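Local coordinates for aminoglycoside phosphotransferase (Streptomyces rimosus, PDB 6FUC), which probably transfers the terminal phosphate of ATP to the 3''-hydroxyl of streptomycin, a modification that gives resistance to the antibiotic, at residues I93-A98 against L190-I195; N194-P199 against G206-G211. All blocks are in the same frame, centred on the assembly; numbering follows the deposited sequence. Where two conformers were deposited one is given.

Overall arrangement
Contacts 1 and 2 lie on either side of strand 195-197, the middle strand of a small antiparallel sheet between strands 93-94 and 204-207. Their centres are about 7 Å apart, and they share Asn194 and Ile195. Along the chain, 93-98 comes first and leads to helix 100-117; after some ninety residues, about half of them helical, 190-195 runs directly into 194-199, and a short hairpin turn brings in 206-211. The two contacts also meet through the probable backbone hydrogen bond between strands 93-94 and 195-197. Together they position two loops of the kinase-like fold, 190-194 and the one starting at Ile208, which in related phosphotransferases carry catalytic and metal-binding residues.

Contact 1 of 2, residues I93-A98 against L190-I195; sequences IPADRA and LCLPNI
Two torsions set the side chains of this contact: that of Leu192 turns CD2 to Ala95, and that of Asp96 lays its carboxylate on Pro193. In Leu192 CG stands anti to the carbonyl carbon (chi1 -71°), and Leu192 CD2 lies 4.0 Å from Ala95 CB. In Asp96 CG sits between the backbone N and the carbonyl carbon (chi1 69°); Asp96 CG is 3.6 Å from Pro193 CG and the two side chains cross at about a right angle. Asp96 OD1 comes within 3.5 Å of Pro193 CA. The contact is van der Waals only; Asp96 is exposed, consistent with its carboxylate remaining solvated while its carbon atoms rest on the ring.

Ala95 makes the backbone hydrogen bonds of the contact. Its N-H gives a 2.8 Å bond from Ala95 N to Ile195 O, straight on at the oxygen but bent at the hydrogen (143°), and a weak 3.4 Å one to Leu192 O, which already accepts Ile195 N. The methyl of Ala95 lies against both oxygens, 3.4 Å from each of Leu192 O and Ile195 O, and a small residue suits this close approach. Pro94, without an N-H, closes the short edge strand, and Leu225 and Leu103 from two helices pack on Leu192. A short strand thus turns through a 3-10 segment against the loop that carries the HGD...N signature (Brenner's motif) of aminoglycoside phosphotransferases.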
loop_
_atom_site.group_PDB
_atom_site.type_symbol
_atom_site.label_atom_id
_atom_site.label_comp_id
_atom_site.label_asym_id
_atom_site.label_seq_id
_atom_site.Cartn_x
_atom_site.Cartn_y
_atom_site.Cartn_z
ATOM N N ILE A 93 14.378 -7.328 2.335
ATOM C CA ILE A 93 13.692 -8.180 1.345
ATOM C C ILE A 93 12.200 -7.857 1.429
ATOM O O ILE A 93 11.583 -7.936 2.528
ATOM C CB ILE A 93 13.894 -9.695 1.575
ATOM C CG1 ILE A 93 13.042 -10.542 0.614
ATOM C CG2 ILE A 93 13.747 -10.098 2.997
ATOM C CD1 ILE A 93 13.709 -11.855 0.234
ATOM N N PRO A 94 11.563 -7.498 0.310
ATOM C CA PRO A 94 10.101 -7.317 0.349
ATOM C C PRO A 94 9.437 -8.613 0.784
ATOM O O PRO A 94 9.811 -9.695 0.364
ATOM C CB PRO A 94 9.748 -6.917 -1.083
ATOM C CG PRO A 94 11.015 -6.439 -1.657
ATOM C CD PRO A 94 12.096 -7.235 -1.043
ATOM N N ALA A 95 8.402 -8.496 1.618
ATOM C CA ALA A 95 7.823 -9.673 2.230
ATOM C C ALA A 95 7.130 -10.604 1.246
ATOM O O ALA A 95 7.013 -11.808 1.549
ATOM C CB ALA A 95 6.887 -9.272 3.330
ATOM N N ASP A 96 6.771 -10.141 0.063
ATOM C CA ASP A 96 6.221 -11.055 -0.910
ATOM C C ASP A 96 7.243 -11.998 -1.491
ATOM O O ASP A 96 6.862 -13.019 -2.073
ATOM C CB ASP A 96 5.480 -10.331 -2.012
ATOM C CG ASP A 96 6.404 -9.541 -2.918
ATOM O OD1 ASP A 96 7.261 -8.778 -2.382
ATOM O OD2 ASP A 96 6.246 -9.624 -4.170
ATOM N N ARG A 97 8.530 -11.691 -1.311
ATOM C CA ARG A 97 9.620 -12.505 -1.839
ATOM C C ARG A 97 10.097 -13.518 -0.802
ATOM O O ARG A 97 10.933 -14.348 -1.123
ATOM C CB ARG A 97 10.760 -11.637 -2.361
ATOM C CG ARG A 97 10.375 -10.736 -3.534
ATOM C CD ARG A 97 11.617 -10.002 -4.064
ATOM N N ALA A 98 9.606 -13.426 0.423
ATOM C CA ALA A 98 9.937 -14.356 1.491
ATOM C C ALA A 98 9.344 -15.716 1.197
ATOM O O ALA A 98 8.193 -15.848 0.785
ATOM C CB ALA A 98 9.413 -13.820 2.848
ATOM N N LEU A 190 -1.483 -2.170 2.334
ATOM C CA LEU A 190 -0.648 -3.083 3.187
ATOM C C LEU A 190 -0.634 -4.486 2.581
ATOM O O LEU A 190 -0.910 -5.480 3.265
ATOM C CB LEU A 190 -1.060 -3.041 4.619
ATOM C CG LEU A 190 -0.022 -3.658 5.596
ATOM C CD1 LEU A 190 1.251 -2.799 5.650
ATOM C CD2 LEU A 190 -0.625 -3.807 6.975
ATOM N N CYS A 191 -0.267 -4.580 1.300
ATOM C CA CYS A 191 0.059 -5.856 0.706
ATOM C C CYS A 191 1.485 -6.216 1.062
ATOM O O CYS A 191 2.343 -5.335 1.303
ATOM C CB CYS A 191 -0.122 -5.773 -0.778
ATOM S SG CYS A 191 0.666 -4.476 -1.614
ATOM N N LEU A 192 1.836 -7.503 0.982
ATOM C CA LEU A 192 3.198 -7.948 1.331
ATOM C C LEU A 192 4.354 -7.228 0.647
ATOM O O LEU A 192 5.369 -7.016 1.292
ATOM C CB LEU A 192 3.369 -9.455 1.102
ATOM C CG LEU A 192 2.647 -10.385 2.043
ATOM C CD1 LEU A 192 3.023 -11.810 1.691
ATOM C CD2 LEU A 192 2.967 -10.105 3.509
ATOM N N PRO A 193 4.230 -6.819 -0.632
ATOM C CA PRO A 193 5.345 -6.135 -1.250
ATOM C C PRO A 193 5.761 -4.874 -0.516
ATOM O O PRO A 193 6.890 -4.404 -0.709
ATOM C CB PRO A 193 4.834 -5.789 -2.669
ATOM C CG PRO A 193 3.889 -6.942 -2.958
ATOM C CD PRO A 193 3.196 -7.161 -1.646
ATOM N N ASN A 194 4.844 -4.276 0.228
ATOM C CA ASN A 194 5.081 -2.967 0.851
ATOM C C ASN A 194 5.634 -3.052 2.254
ATOM O O ASN A 194 5.806 -2.015 2.926
ATOM C CB ASN A 194 3.861 -2.084 0.709
ATOM C CG ASN A 194 3.564 -1.770 -0.710
ATOM O OD1 ASN A 194 4.477 -1.747 -1.557
ATOM N ND2 ASN A 194 2.321 -1.424 -1.016
ATOM N N ILE A 195 5.946 -4.261 2.702
ATOM C CA ILE A 195 6.564 -4.498 4.031
ATOM C C ILE A 195 7.955 -5.061 3.719
ATOM O O ILE A 195 8.074 -6.107 3.115
ATOM C CB ILE A 195 5.744 -5.483 4.868
ATOM C CG1 ILE A 195 4.288 -5.009 5.012
ATOM C CG2 ILE A 195 6.435 -5.707 6.173
ATOM C CD1 ILE A 195 3.421 -6.012 5.649
#

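Contact 2 of 2, residues N194-P199 against G206-G211; sequences NIILDP and GFIDLG
Ile195 and Phe207, a non-hydrogen-bonded pair, lie side by side and point the same way, on the face of a beta hairpin that looks toward helix 100-117; Ile196 points to the other face, where Gly206 opposite it brings no side chain. Ile195 CG1 approaches Phe207 CE1 obliquely at 4.2 Å. Ala113 and Val114 of the helix touch the same ring and Ile110 touches Ile195, so both contribute to the apolar packing between sheet and helix. Asn194 O lies at the edge of that ring, close to its plane.

Ile196 and Gly206, the latter nearly fully extended, form the antiparallel hydrogen-bonded pair, with Ile196 N to Gly206 O at 2.9 Å and a longer return bond from Gly206 N to Ile196 O of 3.3 Å. A third bond continues the ladder past the strand end: Ile208 N to Asn194 O at 3.0 Å, almost straight at the hydrogen (166°). Ile208 carries CG1 between its backbone N and carbonyl carbon (chi1 64°), bringing that atom 3.7 Å from Asn194 CA. Its side chain crosses that of Ile196 at about a right angle, Ile196 CG1 meeting Ile208 CG2 at 3.9 Å, while Pro94 also touches Ile196.

Beyond the hairpin the polar ends converge. In related kinases the equivalents of Asn194 and Asp209 bind magnesium. Asn194 ND2 donates to Asp189 O, and the amide and carboxylate planes stand 86° apart. The 3.1 Å approach of Asn194 OD1 and Asp209 OD2 is no hydrogen bond; a cation would probably bridge two such facing oxygens.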
loop_
_atom_site.group_PDB
_atom_site.type_symbol
_atom_site.label_atom_id
_atom_site.label_comp_id
_atom_site.label_asym_id
_atom_site.label_seq_id
_atom_site.Cartn_x
_atom_site.Cartn_y
_atom_site.Cartn_z
ATOM N N ASN A 194 4.844 -4.276 0.228
ATOM C CA ASN A 194 5.081 -2.967 0.851
ATOM C C ASN A 194 5.634 -3.052 2.254
ATOM O O ASN A 194 5.806 -2.015 2.926
ATOM C CB ASN A 194 3.861 -2.084 0.709
ATOM C CG ASN A 194 3.564 -1.770 -0.710
ATOM O OD1 ASN A 194 4.477 -1.747 -1.557
ATOM N ND2 ASN A 194 2.321 -1.424 -1.016
ATOM N N ILE A 195 5.946 -4.261 2.702
ATOM C CA ILE A 195 6.564 -4.498 4.031
ATOM C C ILE A 195 7.955 -5.061 3.719
ATOM O O ILE A 195 8.074 -6.107 3.115
ATOM C CB ILE A 195 5.744 -5.483 4.868
ATOM C CG1 ILE A 195 4.288 -5.009 5.012
ATOM C CG2 ILE A 195 6.435 -5.707 6.173
ATOM C CD1 ILE A 195 3.421 -6.012 5.649
ATOM N N ILE A 196 8.990 -4.346 4.149
ATOM C CA ILE A 196 10.371 -4.768 3.898
ATOM C C ILE A 196 10.870 -5.448 5.167
ATOM O O ILE A 196 10.756 -4.880 6.267
ATOM C CB ILE A 196 11.264 -3.604 3.522
ATOM C CG1 ILE A 196 10.677 -2.815 2.348
ATOM C CG2 ILE A 196 12.662 -4.126 3.165
ATOM C CD1 ILE A 196 10.344 -3.587 1.086
ATOM N N LEU A 197 11.461 -6.615 5.008
ATOM C CA LEU A 197 11.973 -7.420 6.129
ATOM C C LEU A 197 13.490 -7.344 6.179
ATOM O O LEU A 197 14.183 -7.345 5.162
ATOM C CB LEU A 197 11.574 -8.890 5.956
ATOM C CG LEU A 197 10.078 -9.128 5.794
ATOM C CD1 LEU A 197 9.796 -10.607 5.586
ATOM C CD2 LEU A 197 9.268 -8.588 6.923
ATOM N N ASP A 198 14.017 -7.320 7.409
ATOM C CA ASP A 198 15.456 -7.442 7.600
ATOM C C ASP A 198 15.854 -8.890 7.268
ATOM O O ASP A 198 15.294 -9.810 7.803
ATOM C CB ASP A 198 15.796 -7.124 9.056
ATOM C CG ASP A 198 17.252 -7.197 9.386
ATOM O OD1 ASP A 198 17.934 -8.211 9.175
ATOM O OD2 ASP A 198 17.768 -6.179 9.898
ATOM N N PRO A 199 16.821 -9.066 6.340
ATOM C CA PRO A 199 17.120 -10.430 5.841
ATOM C C PRO A 199 17.834 -11.313 6.838
ATOM O O PRO A 199 17.942 -12.508 6.600
ATOM C CB PRO A 199 17.964 -10.150 4.632
ATOM C CG PRO A 199 18.583 -8.880 4.877
ATOM C CD PRO A 199 17.563 -8.060 5.561
ATOM N N GLY A 206 11.041 -1.820 7.417
ATOM C CA GLY A 206 10.255 -0.599 7.225
ATOM C C GLY A 206 9.151 -0.856 6.254
ATOM O O GLY A 206 9.031 -1.936 5.684
ATOM N N PHE A 207 8.333 0.169 6.076
ATOM C CA PHE A 207 7.229 0.163 5.121
ATOM C C PHE A 207 7.584 1.045 3.916
ATOM O O PHE A 207 8.288 2.037 4.097
ATOM C CB PHE A 207 5.978 0.719 5.777
ATOM C CG PHE A 207 5.510 -0.068 6.966
ATOM C CD1 PHE A 207 4.848 -1.252 6.814
ATOM C CD2 PHE A 207 5.779 0.357 8.255
ATOM C CE1 PHE A 207 4.416 -1.997 7.909
ATOM C CE2 PHE A 207 5.349 -0.394 9.363
ATOM C CZ PHE A 207 4.647 -1.546 9.147
ATOM N N ILE A 208 7.075 0.687 2.743
ATOM C CA ILE A 208 7.243 1.490 1.557
ATOM C C ILE A 208 5.882 1.745 0.887
ATOM O O ILE A 208 4.873 1.189 1.323
ATOM C CB ILE A 208 8.245 0.855 0.573
ATOM C CG1 ILE A 208 7.732 -0.494 0.037
ATOM C CG2 ILE A 208 9.626 0.744 1.176
ATOM C CD1 ILE A 208 8.425 -0.956 -1.222
ATOM N N ASP A 209 5.883 2.562 -0.144
ATOM C CA ASP A 209 4.693 2.792 -0.976
ATOM C C ASP A 209 3.516 3.301 -0.132
ATOM O O ASP A 209 2.426 2.735 -0.058
ATOM C CB ASP A 209 4.380 1.609 -1.871
ATOM C CG ASP A 209 5.472 1.479 -2.987
ATOM O OD1 ASP A 209 6.262 2.406 -3.236
ATOM O OD2 ASP A 209 5.564 0.397 -3.590
ATOM N N LEU A 210 3.798 4.479 0.477
ATOM C CA LEU A 210 2.950 5.118 1.483
ATOM C C LEU A 210 1.973 6.118 0.959
ATOM O O LEU A 210 1.403 6.904 1.711
ATOM C CB LEU A 210 3.871 5.738 2.542
ATOM C CG LEU A 210 4.697 4.775 3.348
ATOM C CD1 LEU A 210 5.899 5.416 3.972
ATOM C CD2 LEU A 210 3.860 4.125 4.408
ATOM N N GLY A 211 1.709 6.095 -0.359
ATOM C CA GLY A 211 0.887 7.099 -0.976
ATOM C C GLY A 211 -0.559 7.161 -0.566
ATOM O O GLY A 211 -1.223 8.163 -0.823
#